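Local coordinates for LC-Est1C (Uncultured organism, PDB 3WYD), which probably hydrolyses carboxylic ester bonds, as the C-terminal esterase domain, with an alpha/beta hydrolase fold, of a metagenome-derived enzyme, at residues R69-A74 against R110-G115; P88-V93 against M128-V133; V159-N164 against E171-M176. All blocks are in the same frame, centred on the assembly; numbering follows the deposited sequence.

Interaction 1: R69-A74 against R110-G115; sequences RGYIVA and RIYMTG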
ATOM      1  N   ARG A  69      -8.159   8.567 -27.536  1.00 19.57           N
ATOM      2  CA  ARG A  69      -6.847   8.343 -28.123  1.00 18.60           C
ATOM      3  C   ARG A  69      -6.678   6.880 -28.594  1.00 17.89           C
ATOM      4  O   ARG A  69      -5.702   6.557 -29.296  1.00 20.37           O
ATOM      5  CB  ARG A  69      -5.756   8.708 -27.116  1.00 18.01           C
ATOM      6  CG  ARG A  69      -5.879  10.092 -26.543  1.00 17.28           C
ATOM      7  CD  ARG A  69      -4.794  10.302 -25.551  1.00 19.05           C
ATOM      8  NE  ARG A  69      -4.959  11.528 -24.758  1.00 18.39           N
ATOM      9  CZ  ARG A  69      -3.990  12.411 -24.549  1.00 16.94           C
ATOM     10  NH1 ARG A  69      -2.816  12.309 -25.186  1.00 18.35           N
ATOM     11  NH2 ARG A  69      -4.197  13.415 -23.711  1.00 18.39           N
ATOM     12  N   GLY A  70      -7.640   6.026 -28.270  1.00 18.31           N
ATOM     13  CA  GLY A  70      -7.676   4.655 -28.783  1.00 15.98           C
ATOM     14  C   GLY A  70      -6.812   3.646 -28.044  1.00 16.66           C
ATOM     15  O   GLY A  70      -6.152   2.835 -28.656  1.00 18.15           O
ATOM     16  N   TYR A  71      -6.898   3.660 -26.724  1.00 16.38           N
ATOM     17  CA  TYR A  71      -6.215   2.658 -25.908  1.00 13.97           C
ATOM     18  C   TYR A  71      -7.193   1.672 -25.331  1.00 14.76           C
ATOM     19  O   TYR A  71      -8.228   2.105 -24.795  1.00 16.63           O
ATOM     20  CB  TYR A  71      -5.550   3.337 -24.688  1.00 15.00           C
ATOM     21  CG  TYR A  71      -4.327   4.157 -25.001  1.00 13.77           C
ATOM     22  CD1 TYR A  71      -4.412   5.435 -25.580  1.00 15.26           C
ATOM     23  CD2 TYR A  71      -3.062   3.597 -24.828  1.00 14.12           C
ATOM     24  CE1 TYR A  71      -3.260   6.153 -25.907  1.00 16.40           C
ATOM     25  CE2 TYR A  71      -1.921   4.295 -25.155  1.00 14.47           C
ATOM     26  CZ  TYR A  71      -1.997   5.562 -25.674  1.00 14.64           C
ATOM     27  OH  TYR A  71      -0.868   6.287 -25.948  1.00 16.39           O
ATOM     28  N   ILE A  72      -6.855   0.384 -25.338  1.00 14.45           N
ATOM     29  CA  ILE A  72      -7.503  -0.594 -24.477  1.00 13.24           C
ATOM     30  C   ILE A  72      -6.896  -0.406 -23.082  1.00 13.38           C
ATOM     31  O   ILE A  72      -5.698  -0.104 -22.998  1.00 13.19           O
ATOM     32  CB  ILE A  72      -7.251  -2.034 -24.964  1.00 14.70           C
ATOM     33  CG1 ILE A  72      -8.009  -2.214 -26.283  1.00 15.87           C
ATOM     34  CG2 ILE A  72      -7.708  -3.039 -23.970  1.00 16.03           C
ATOM     35  CD1 ILE A  72      -7.711  -3.521 -26.987  1.00 15.58           C
ATOM     36  N   VAL A  73      -7.729  -0.365 -22.033  1.00 15.16           N
ATOM     37  CA  VAL A  73      -7.226  -0.214 -20.641  1.00 13.78           C
ATOM     38  C   VAL A  73      -7.608  -1.457 -19.856  1.00 15.60           C
ATOM     39  O   VAL A  73      -8.765  -1.895 -19.900  1.00 15.41           O
ATOM     40  CB  VAL A  73      -7.851   1.016 -19.935  1.00 13.17           C
ATOM     41  CG1 VAL A  73      -7.247   1.182 -18.515  1.00 12.93           C
ATOM     42  CG2 VAL A  73      -7.644   2.293 -20.769  1.00 15.44           C
ATOM     43  N   ALA A  74      -6.665  -2.041 -19.127  1.00 11.89           N
ATOM     44  CA  ALA A  74      -6.983  -3.079 -18.155  1.00 11.71           C
ATOM     45  C   ALA A  74      -6.650  -2.629 -16.758  1.00 12.62           C
ATOM     46  O   ALA A  74      -5.546  -2.113 -16.500  1.00 11.82           O
ATOM     47  CB  ALA A  74      -6.230  -4.416 -18.482  1.00 15.28           C
ATOM     48  N   ARG A 110       3.597  -1.327 -27.672  1.00 14.04           N
ATOM     49  CA  ARG A 110       2.774  -0.249 -27.068  1.00 14.07           C
ATOM     50  C   ARG A 110       1.969  -0.755 -25.884  1.00 13.31           C
ATOM     51  O   ARG A 110       0.735  -0.618 -25.827  1.00 14.41           O
ATOM     52  CB  ARG A 110       1.863   0.425 -28.103  1.00 14.07           C
ATOM     53  CG  ARG A 110       2.683   1.174 -29.144  1.00 14.44           C
ATOM     54  CD  ARG A 110       1.819   1.853 -30.195  1.00 22.34           C
ATOM     55  NE  ARG A 110       0.950   2.939 -29.766  1.00 38.91           N
ATOM     56  CZ  ARG A 110      -0.173   3.269 -30.424  1.00 30.88           C
ATOM     57  NH1 ARG A 110      -0.602   2.536 -31.464  1.00 41.02           N
ATOM     58  NH2 ARG A 110      -0.841   4.340 -30.074  1.00 35.54           N
ATOM     59  N   ILE A 111       2.662  -1.337 -24.929  1.00 12.06           N
ATOM     60  CA  ILE A 111       2.101  -1.735 -23.655  1.00 11.42           C
ATOM     61  C   ILE A 111       2.679  -0.860 -22.560  1.00 12.51           C
ATOM     62  O   ILE A 111       3.880  -0.880 -22.276  1.00 13.97           O
ATOM     63  CB  ILE A 111       2.320  -3.228 -23.358  1.00 12.17           C
ATOM     64  CG1 ILE A 111       1.761  -4.086 -24.511  1.00 14.68           C
ATOM     65  CG2 ILE A 111       1.716  -3.586 -21.974  1.00 12.51           C
ATOM     66  CD1 ILE A 111       2.087  -5.554 -24.361  1.00 16.75           C
ATOM     67  N   TYR A 112       1.777  -0.157 -21.879  1.00 12.25           N
ATOM     68  CA  TYR A 112       2.130   0.904 -20.918  1.00  9.70           C
ATOM     69  C   TYR A 112       1.604   0.560 -19.536  1.00 10.12           C
ATOM     70  O   TYR A 112       0.605  -0.183 -19.399  1.00 11.13           O
ATOM     71  CB  TYR A 112       1.450   2.198 -21.409  1.00  8.86           C
ATOM     72  CG  TYR A 112       1.902   2.596 -22.794  1.00 10.81           C
ATOM     73  CD1 TYR A 112       3.161   3.202 -23.015  1.00 11.23           C
ATOM     74  CD2 TYR A 112       1.087   2.307 -23.896  1.00 11.28           C
ATOM     75  CE1 TYR A 112       3.566   3.541 -24.309  1.00 11.82           C
ATOM     76  CE2 TYR A 112       1.446   2.688 -25.152  1.00 13.58           C
ATOM     77  CZ  TYR A 112       2.697   3.260 -25.362  1.00 12.63           C
ATOM     78  OH  TYR A 112       3.040   3.582 -26.646  1.00 13.82           O
ATOM     79  N   MET A 113       2.151   1.203 -18.498  1.00  9.45           N
ATOM     80  CA  MET A 113       1.624   1.005 -17.167  1.00 10.73           C
ATOM     81  C   MET A 113       1.689   2.297 -16.382  1.00 11.28           C
ATOM     82  O   MET A 113       2.693   3.011 -16.455  1.00 10.70           O
ATOM     83  CB  MET A 113       2.417  -0.101 -16.445  1.00 12.65           C
ATOM     84  CG  MET A 113       1.845  -0.417 -15.064  1.00  9.98           C
ATOM     85  SD  MET A 113       2.436  -2.098 -14.556  1.00 12.63           S
ATOM     86  CE  MET A 113       4.190  -1.959 -14.797  1.00 12.99           C
ATOM     87  N   THR A 114       0.606   2.613 -15.680  1.00 10.51           N
ATOM     88  CA  THR A 114       0.529   3.743 -14.794  1.00 10.68           C
ATOM     89  C   THR A 114      -0.202   3.299 -13.537  1.00 10.52           C
ATOM     90  O   THR A 114      -0.890   2.272 -13.553  1.00 10.42           O
ATOM     91  CB  THR A 114      -0.246   4.908 -15.469  1.00 10.83           C
ATOM     92  OG1 THR A 114      -0.162   6.043 -14.636  1.00 10.71           O
ATOM     93  CG2 THR A 114      -1.706   4.559 -15.706  1.00 12.48           C
ATOM     94  N   GLY A 115      -0.082   4.052 -12.465  1.00  9.90           N
ATOM     95  CA  GLY A 115      -0.830   3.722 -11.256  1.00  9.63           C
ATOM     96  C   GLY A 115      -0.589   4.770 -10.208  1.00 10.22           C
ATOM     97  O   GLY A 115       0.316   5.589 -10.331  1.00 12.11           O
TER
HETATM   98  O   HOH W   1      -3.093   4.947 -30.954  1.00 28.39           O

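Interaction 2: P88-V93 against M128-V133; sequences PAERDV and MNHPDV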
ATOM      1  N   PRO A  88       2.604 -12.780  -5.519  1.00 35.25           N
ATOM      2  CA  PRO A  88       1.422 -13.242  -6.254  1.00 33.45           C
ATOM      3  C   PRO A  88       0.611 -12.111  -6.917  1.00 32.60           C
ATOM      4  O   PRO A  88       0.090 -12.303  -8.010  1.00 32.75           O
ATOM      5  CB  PRO A  88       0.591 -13.981  -5.185  1.00 35.76           C
ATOM      6  CG  PRO A  88       1.269 -13.689  -3.860  1.00 35.81           C
ATOM      7  CD  PRO A  88       2.681 -13.352  -4.160  1.00 35.25           C
ATOM      8  N   ALA A  89       0.462 -10.974  -6.238  1.00 30.51           N
ATOM      9  CA  ALA A  89      -0.131  -9.772  -6.838  1.00 29.41           C
ATOM     10  C   ALA A  89       0.516  -9.326  -8.149  1.00 27.67           C
ATOM     11  O   ALA A  89      -0.190  -8.854  -9.056  1.00 25.98           O
ATOM     12  CB  ALA A  89      -0.094  -8.635  -5.851  1.00 31.82           C
ATOM     13  N   GLU A  90       1.850  -9.341  -8.197  1.00 25.46           N
ATOM     14  CA  GLU A  90       2.580  -9.053  -9.444  1.00 24.33           C
ATOM     15  C   GLU A  90       2.240 -10.074 -10.520  1.00 25.79           C
ATOM     16  O   GLU A  90       1.958  -9.712 -11.659  1.00 24.12           O
ATOM     17  CB  GLU A  90       4.101  -9.066  -9.207  1.00 23.28           C
ATOM     18  CG  GLU A  90       4.930  -8.998 -10.506  1.00 23.10           C
ATOM     19  CD  GLU A  90       6.414  -8.863 -10.255  1.00 25.22           C
ATOM     20  OE1 GLU A  90       6.826  -7.965  -9.508  1.00 27.70           O
ATOM     21  OE2 GLU A  90       7.199  -9.697 -10.778  1.00 28.15           O
ATOM     22  N   ARG A  91       2.270 -11.359 -10.156  1.00 26.87           N
ATOM     23  CA  ARG A  91       1.967 -12.395 -11.126  1.00 27.77           C
ATOM     24  C   ARG A  91       0.544 -12.256 -11.633  1.00 27.08           C
ATOM     25  O   ARG A  91       0.288 -12.421 -12.842  1.00 26.36           O
ATOM     26  CB  ARG A  91       2.193 -13.784 -10.509  1.00 30.84           C
ATOM     27  CG  ARG A  91       3.568 -14.341 -10.826  1.00 38.08           C
ATOM     28  CD  ARG A  91       4.052 -15.351  -9.787  1.00 50.98           C
ATOM     29  NE  ARG A  91       5.405 -15.032  -9.320  1.00 56.43           N
ATOM     30  CZ  ARG A  91       5.733 -14.821  -8.046  1.00 58.07           C
ATOM     31  NH1 ARG A  91       4.816 -14.937  -7.089  1.00 57.04           N
ATOM     32  NH2 ARG A  91       6.985 -14.520  -7.725  1.00 60.19           N
ATOM     33  N   ASP A  92      -0.365 -11.844 -10.748  1.00 28.30           N
ATOM     34  CA  ASP A  92      -1.727 -11.488 -11.168  1.00 29.64           C
ATOM     35  C   ASP A  92      -1.720 -10.452 -12.279  1.00 27.60           C
ATOM     36  O   ASP A  92      -2.343 -10.642 -13.327  1.00 26.49           O
ATOM     37  CB  ASP A  92      -2.550 -10.964  -9.995  1.00 31.07           C
ATOM     38  CG  ASP A  92      -3.096 -12.083  -9.126  1.00 40.20           C
ATOM     39  OD1 ASP A  92      -3.410 -13.167  -9.681  1.00 45.51           O
ATOM     40  OD2 ASP A  92      -3.186 -11.886  -7.896  1.00 45.86           O
ATOM     41  N   VAL A  93      -0.949  -9.380 -12.093  1.00 22.82           N
ATOM     42  CA  VAL A  93      -0.892  -8.380 -13.128  1.00 20.19           C
ATOM     43  C   VAL A  93      -0.365  -8.921 -14.432  1.00 19.85           C
ATOM     44  O   VAL A  93      -0.892  -8.615 -15.520  1.00 18.36           O
ATOM     45  CB  VAL A  93      -0.095  -7.117 -12.690  1.00 16.75           C
ATOM     46  CG1 VAL A  93       0.004  -6.156 -13.861  1.00 18.90           C
ATOM     47  CG2 VAL A  93      -0.825  -6.452 -11.561  1.00 19.62           C
ATOM     48  N   MET A 128      10.348  -3.330 -12.988  1.00 13.81           N
ATOM     49  CA  MET A 128      11.732  -3.786 -12.691  1.00 12.37           C
ATOM     50  C   MET A 128      11.875  -5.290 -12.791  1.00 16.16           C
ATOM     51  O   MET A 128      12.928  -5.801 -13.174  1.00 16.98           O
ATOM     52  CB  MET A 128      12.169  -3.331 -11.326  1.00 13.77           C
ATOM     53  CG  MET A 128      12.360  -1.800 -11.246  1.00 13.93           C
ATOM     54  SD  MET A 128      12.703  -1.247  -9.583  1.00 16.30           S
ATOM     55  CE  MET A 128      12.935   0.487  -9.910  1.00 17.31           C
ATOM     56  N   ASN A 129      10.820  -5.991 -12.435  1.00 14.09           N
ATOM     57  CA  ASN A 129      10.833  -7.456 -12.576  1.00 15.96           C
ATOM     58  C   ASN A 129      10.586  -8.016 -13.976  1.00 15.34           C
ATOM     59  O   ASN A 129      10.875  -9.191 -14.286  1.00 16.93           O
ATOM     60  CB  ASN A 129       9.862  -8.061 -11.593  1.00 16.89           C
ATOM     61  CG  ASN A 129      10.415  -8.043 -10.176  1.00 20.17           C
ATOM     62  OD1 ASN A 129      11.638  -8.067  -9.964  1.00 29.61           O
ATOM     63  ND2 ASN A 129       9.528  -7.985  -9.204  1.00 25.47           N
ATOM     64  N   HIS A 130      10.035  -7.155 -14.815  1.00 13.75           N
ATOM     65  CA  HIS A 130       9.677  -7.508 -16.179  1.00 14.33           C
ATOM     66  C   HIS A 130      10.070  -6.362 -17.054  1.00 12.39           C
ATOM     67  O   HIS A 130       9.228  -5.741 -17.715  1.00 12.36           O
ATOM     68  CB  HIS A 130       8.161  -7.754 -16.295  1.00 16.34           C
ATOM     69  CG  HIS A 130       7.712  -8.903 -15.485  1.00 17.76           C
ATOM     70  ND1 HIS A 130       7.295  -8.775 -14.186  1.00 19.90           N
ATOM     71  CD2 HIS A 130       7.781 -10.231 -15.733  1.00 17.57           C
ATOM     72  CE1 HIS A 130       7.055  -9.976 -13.682  1.00 18.59           C
ATOM     73  NE2 HIS A 130       7.323 -10.870 -14.612  1.00 21.39           N
ATOM     74  N   PRO A 131      11.381  -6.148 -17.195  1.00 13.04           N
ATOM     75  CA  PRO A 131      11.907  -4.948 -17.813  1.00 14.31           C
ATOM     76  C   PRO A 131      11.703  -4.882 -19.321  1.00 13.90           C
ATOM     77  O   PRO A 131      11.927  -3.836 -19.940  1.00 14.29           O
ATOM     78  CB  PRO A 131      13.387  -4.997 -17.432  1.00 15.75           C
ATOM     79  CG  PRO A 131      13.673  -6.441 -17.240  1.00 16.45           C
ATOM     80  CD  PRO A 131      12.446  -6.942 -16.563  1.00 15.71           C
ATOM     81  N   ASP A 132      11.377  -6.018 -19.940  1.00 14.04           N
ATOM     82  CA  ASP A 132      11.335  -6.089 -21.390  1.00 15.14           C
ATOM     83  C   ASP A 132       9.933  -5.937 -21.976  1.00 15.70           C
ATOM     84  O   ASP A 132       9.745  -5.974 -23.183  1.00 16.21           O
ATOM     85  CB  ASP A 132      11.973  -7.422 -21.832  1.00 15.41           C
ATOM     86  CG  ASP A 132      13.399  -7.559 -21.306  1.00 18.73           C
ATOM     87  OD1 ASP A 132      14.083  -6.512 -21.300  1.00 24.66           O
ATOM     88  OD2 ASP A 132      13.792  -8.671 -20.869  1.00 27.41           O
ATOM     89  N   VAL A 133       8.938  -5.722 -21.114  1.00 13.23           N
ATOM     90  CA  VAL A 133       7.538  -5.731 -21.558  1.00 14.27           C
ATOM     91  C   VAL A 133       7.003  -4.343 -21.889  1.00 14.47           C
ATOM     92  O   VAL A 133       6.342  -4.149 -22.915  1.00 14.21           O
ATOM     93  CB  VAL A 133       6.628  -6.305 -20.459  1.00 13.73           C
ATOM     94  CG1 VAL A 133       5.131  -6.111 -20.856  1.00 16.65           C
ATOM     95  CG2 VAL A 133       6.899  -7.807 -20.231  1.00 18.76           C
TER

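Interaction 3: V159-N164 against E171-M176; sequences VVHGDN and ERSRVM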
ATOM      1  N   VAL A 159       6.992  10.748 -14.141  1.00 10.75           N
ATOM      2  CA  VAL A 159       6.809  10.593 -12.712  1.00  9.75           C
ATOM      3  C   VAL A 159       6.031  11.801 -12.206  1.00 10.92           C
ATOM      4  O   VAL A 159       6.372  12.906 -12.538  1.00 11.15           O
ATOM      5  CB  VAL A 159       8.152  10.531 -11.985  1.00 10.99           C
ATOM      6  CG1 VAL A 159       7.948  10.372 -10.460  1.00 11.84           C
ATOM      7  CG2 VAL A 159       8.987   9.337 -12.520  1.00 10.26           C
ATOM      8  N   VAL A 160       4.978  11.562 -11.414  1.00 10.92           N
ATOM      9  CA  VAL A 160       4.148  12.665 -10.862  1.00 10.38           C
ATOM     10  C   VAL A 160       4.096  12.550  -9.361  1.00  9.58           C
ATOM     11  O   VAL A 160       3.931  11.438  -8.826  1.00 10.65           O
ATOM     12  CB  VAL A 160       2.737  12.592 -11.408  1.00 10.86           C
ATOM     13  CG1 VAL A 160       1.854  13.662 -10.770  1.00 12.28           C
ATOM     14  CG2 VAL A 160       2.726  12.721 -12.917  1.00 12.76           C
ATOM     15  N   HIS A 161       4.354  13.650  -8.639  1.00  9.17           N
ATOM     16  CA  HIS A 161       4.201  13.592  -7.182  1.00 10.02           C
ATOM     17  C   HIS A 161       3.884  14.971  -6.686  1.00 13.12           C
ATOM     18  O   HIS A 161       4.431  15.950  -7.197  1.00 11.72           O
ATOM     19  CB  HIS A 161       5.508  13.106  -6.494  1.00 11.74           C
ATOM     20  CG  HIS A 161       5.297  12.297  -5.248  1.00 10.13           C
ATOM     21  ND1 HIS A 161       5.686  10.977  -5.164  1.00  9.70           N
ATOM     22  CD2 HIS A 161       4.712  12.598  -4.063  1.00 12.47           C
ATOM     23  CE1 HIS A 161       5.419  10.514  -3.952  1.00  9.92           C
ATOM     24  NE2 HIS A 161       4.772  11.460  -3.282  1.00 12.20           N
ATOM     25  N   GLY A 162       3.079  15.038  -5.635  1.00 12.09           N
ATOM     26  CA  GLY A 162       2.791  16.353  -5.029  1.00 13.04           C
ATOM     27  C   GLY A 162       3.766  16.664  -3.912  1.00 12.02           C
ATOM     28  O   GLY A 162       4.127  15.786  -3.132  1.00 12.73           O
ATOM     29  N   ASP A 163       4.231  17.914  -3.792  1.00 14.14           N
ATOM     30  CA  ASP A 163       5.220  18.225  -2.739  1.00 12.93           C
ATOM     31  C   ASP A 163       4.692  18.447  -1.342  1.00 13.98           C
ATOM     32  O   ASP A 163       5.469  18.674  -0.413  1.00 15.33           O
ATOM     33  CB  ASP A 163       6.151  19.382  -3.146  1.00 13.78           C
ATOM     34  CG  ASP A 163       5.497  20.731  -3.025  1.00 16.25           C
ATOM     35  OD1 ASP A 163       4.325  20.824  -2.651  1.00 17.33           O
ATOM     36  OD2 ASP A 163       6.187  21.720  -3.359  1.00 17.75           O
ATOM     37  N   ASN A 164       3.396  18.209  -1.187  1.00 12.13           N
ATOM     38  CA  ASN A 164       2.782  18.255   0.139  1.00 14.72           C
ATOM     39  C   ASN A 164       1.980  16.995   0.409  1.00 15.18           C
ATOM     40  O   ASN A 164       0.975  17.018   1.112  1.00 15.35           O
ATOM     41  CB  ASN A 164       1.946  19.511   0.316  1.00 14.83           C
ATOM     42  CG  ASN A 164       1.703  19.816   1.780  1.00 12.44           C
ATOM     43  OD1 ASN A 164       2.553  19.551   2.616  1.00 16.67           O
ATOM     44  ND2 ASN A 164       0.580  20.415   2.074  1.00 16.57           N
ATOM     45  N   GLU A 171       9.808  12.904  -1.300  1.00 13.10           N
ATOM     46  CA  GLU A 171      11.158  12.357  -1.403  1.00 13.52           C
ATOM     47  C   GLU A 171      11.188  10.938  -1.969  1.00 14.35           C
ATOM     48  O   GLU A 171      12.175  10.548  -2.637  1.00 12.75           O
ATOM     49  CB  GLU A 171      11.834  12.374  -0.021  1.00 14.66           C
ATOM     50  CG  GLU A 171      12.134  13.795   0.460  1.00 20.16           C
ATOM     51  CD  GLU A 171      10.969  14.539   1.194  1.00 25.20           C
ATOM     52  OE1 GLU A 171       9.813  14.049   1.314  1.00 16.80           O
ATOM     53  OE2 GLU A 171      11.241  15.690   1.646  1.00 26.14           O
ATOM     54  N   ARG A 172      10.067  10.216  -1.894  1.00 12.36           N
ATOM     55  CA  ARG A 172      10.028   8.848  -2.459  1.00 13.98           C
ATOM     56  C   ARG A 172      10.063   8.889  -3.986  1.00 12.68           C
ATOM     57  O   ARG A 172      10.715   8.017  -4.592  1.00 14.41           O
ATOM     58  CB  ARG A 172       8.806   8.060  -1.950  1.00 10.83           C
ATOM     59  CG  ARG A 172       8.736   7.907  -0.438  1.00 12.87           C
ATOM     60  CD  ARG A 172       9.983   7.183   0.138  1.00 15.54           C
ATOM     61  NE  ARG A 172       9.859   7.081   1.583  1.00 18.76           N
ATOM     62  CZ  ARG A 172      10.152   8.067   2.425  1.00 22.87           C
ATOM     63  NH1 ARG A 172      10.864   9.119   2.023  1.00 23.39           N
ATOM     64  NH2 ARG A 172       9.846   7.955   3.715  1.00 25.10           N
ATOM     65  N   SER A 173       9.494   9.925  -4.624  1.00 10.58           N
ATOM     66  CA  SER A 173       9.655  10.040  -6.070  1.00 11.14           C
ATOM     67  C   SER A 173      10.995  10.706  -6.374  1.00 10.74           C
ATOM     68  O   SER A 173      11.644  10.379  -7.380  1.00 11.15           O
ATOM     69  CB  SER A 173       8.513  10.831  -6.704  1.00 11.05           C
ATOM     70  OG  SER A 173       7.408   9.984  -6.925  1.00 10.79           O
ATOM     71  N   ARG A 174      11.386  11.704  -5.577  1.00 11.91           N
ATOM     72  CA  ARG A 174      12.612  12.443  -5.912  1.00 10.72           C
ATOM     73  C   ARG A 174      13.794  11.494  -5.988  1.00 13.09           C
ATOM     74  O   ARG A 174      14.632  11.637  -6.876  1.00 12.60           O
ATOM     75  CB  ARG A 174      12.865  13.537  -4.885  1.00 11.61           C
ATOM     76  CG  ARG A 174      11.903  14.678  -4.916  1.00 11.66           C
ATOM     77  CD  ARG A 174      12.195  15.654  -3.761  1.00 14.99           C
ATOM     78  NE  ARG A 174      11.349  16.833  -3.836  1.00 14.45           N
ATOM     79  CZ  ARG A 174      11.213  17.728  -2.857  1.00 16.54           C
ATOM     80  NH1 ARG A 174      11.852  17.546  -1.704  1.00 20.19           N
ATOM     81  NH2 ARG A 174      10.351  18.722  -3.000  1.00 18.12           N
ATOM     82  N   VAL A 175      13.901  10.546  -5.067  1.00 12.48           N
ATOM     83  CA  VAL A 175      15.072   9.667  -5.067  1.00 11.64           C
ATOM     84  C   VAL A 175      15.088   8.746  -6.288  1.00 12.69           C
ATOM     85  O   VAL A 175      16.155   8.373  -6.781  1.00 14.79           O
ATOM     86  CB  VAL A 175      15.241   8.885  -3.776  1.00 13.00           C
ATOM     87  CG1 VAL A 175      15.519   9.864  -2.603  1.00 14.96           C
ATOM     88  CG2 VAL A 175      14.053   7.972  -3.509  1.00 15.77           C
ATOM     89  N   MET A 176      13.902   8.391  -6.795  1.00 10.68           N
ATOM     90  CA  MET A 176      13.826   7.526  -7.961  1.00 11.59           C
ATOM     91  C   MET A 176      14.207   8.276  -9.234  1.00 11.56           C
ATOM     92  O   MET A 176      14.954   7.786 -10.036  1.00 11.53           O
ATOM     93  CB  MET A 176      12.394   7.012  -8.119  1.00 11.27           C
ATOM     94  CG  MET A 176      11.873   6.176  -6.974  1.00 11.38           C
ATOM     95  SD  MET A 176      12.763   4.610  -6.720  1.00 12.77           S
ATOM     96  CE  MET A 176      11.822   3.566  -7.827  1.00 13.97           C
TER
HETATM   97  O   HOH W   2       5.546   8.398  -8.265  1.00 11.46           O

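Interaction 1: R69-A74 against R110-G115
Y71 and Y112 meet in a buried aromatic contact under one face of the central sheet. Y71 sits just before strand 72-76, Y112 on strand 110-116; the two strands are not neighbours. Strand 37-43 lies between them and shares backbone hydrogen bonds with I72 and A74, so the direct contact is made by side chains. The nearest CA atoms, of Y71 and R110, are 9.5 Å apart. Y71 CE2 touches Y112 CE2 at 3.7 Å and Y112 CD2 at 3.8 Å. The Y112 atoms sit at the edge of the Y71 ring, close to its plane. The ring planes are 64° apart and the centroids 5.9 Å, an oblique pair. Y112 CG is anti to its carbonyl carbon (chi1 -60°), which carries the ring from strand 110-116 toward Y71. This is the parallel core of an alpha/beta hydrolase sheet, and G115 is the first glycine of what is probably the nucleophile elbow. Helix 205-213 covers the pair: F209 packs edge-to-face with Y71, and F212 stacks on Y112. Both hydroxyls are used beyond the pair, Y71 OH by D213 and Y112 OH by the carbonyl of H215. These bonds hold the outer end of each ring in place. Toward the strand starts, a water accepts a hydrogen bond from R110 NH2 at 2.5 Å. The same water makes a weak one to R69 O at 3.5 Å.

Interaction 2: P88-V93 against M128-V133
E90 reaches from the first turn of helix 88-103 to N129 and H130, where helix 118-129 ends. Its CG is anti to the backbone N (chi1 171°), and the chain stays extended beyond it. The extended chain spans the gap between the helices, where the nearest CA atoms, of E90 and N129, are 9.0 Å apart. E90 and N129 cross at about a right angle. N129 ND2 gives a hydrogen bond of 2.7 Å to E90 OE1, nearly straight at 170°. The acceptor lies in the amide plane of N129, and OE1 receives the bond on its syn lone pair. The carboxylate and amide planes are nevertheless turned well away from each other. E90 OE2 also lies against N129 CB, at 3.2 Å.

H130 comes at E90 from the opposite direction. Its ring presents an edge to the carboxylate, and the two planes are 78° apart. E90 OE2 lies near the ring plane, 2.9 Å from H130 CE1. The approach is therefore by a ring carbon, and the edge of the imidazole is pressed close to the acid. H130 ND1 makes a weak hydrogen bond back to the carbonyl of I126, which may help to set the ring rotation. M94 touches the side chain of H130, and I126 touches the side chain of E90.

The contact thus ties two helices of the alpha/beta hydrolase fold together: the start of one, after strand 72-76, and the end of the other, after strand 110-116. E90 is buried, while N129 is exposed. The chemistry is that of a buried acid held by a short, nearly straight amide N-H bond. Its second oxygen lies against a polarised C-H edge, which would probably help to steady a negative charge there.

Interaction 3: V159-N164 against E171-M176
Strand 159-162 and helix 171-176 run nearly antiparallel, at 149°, with their axes 8.4 Å apart at the closest point. They are the first two elements of a beta-alpha-beta unit of the alpha/beta hydrolase sheet, completed by strand 187-192. S173 carries the contact, as a small buried residue on the side of the helix facing the strand. Its OG lies beside the backbone N and anti to the carbonyl carbon (chi1 -83°). From there it is hydrogen-bonded to H161 ND1 at 2.7 Å, at the edge of the imidazole and near the ring plane. The other ring nitrogen, H161 NE2, is hydrogen-bonded to V168 O, so both nitrogens have partners and the ring rotation is held. V159 adds an apolar wall, with CG1 3.6 Å from S173 OG. Near the end of the strand, D163 CB lies 4.3 Å from R174 NH2. The polar ends of this pair are engaged with others: D163 with the backbone of G194, and R174 in a salt bridge with E191. R172 leads away from the strand, and its NE is hydrogen-bonded to G47 O of the second subunit. A water also sits 2.8 Å from S173 OG and makes a weak hydrogen bond to V160 O at 3.5 Å.

Overall arrangement
Interactions 1 and 3 both reach the same seven-stranded sheet and lie on opposite sides of the chain's centre, with their own centres about 22 Å apart. Interaction 2 joins helices that pack beside that sheet. It is about 15 Å from interaction 1, centre to centre, and about 22 Å from interaction 3. Along the chain, interactions 1 and 2 interleave: strand 72-76 leads to helix 88-103, and strand 110-116 to helix 118-129. Interaction 3 follows both. I111 CB touches V133 O at 4.1 Å, and M128 CE touches M176 CE at 3.9 Å. Interaction 2 thus touches both others, linking strand-helix units of the hydrolase fold.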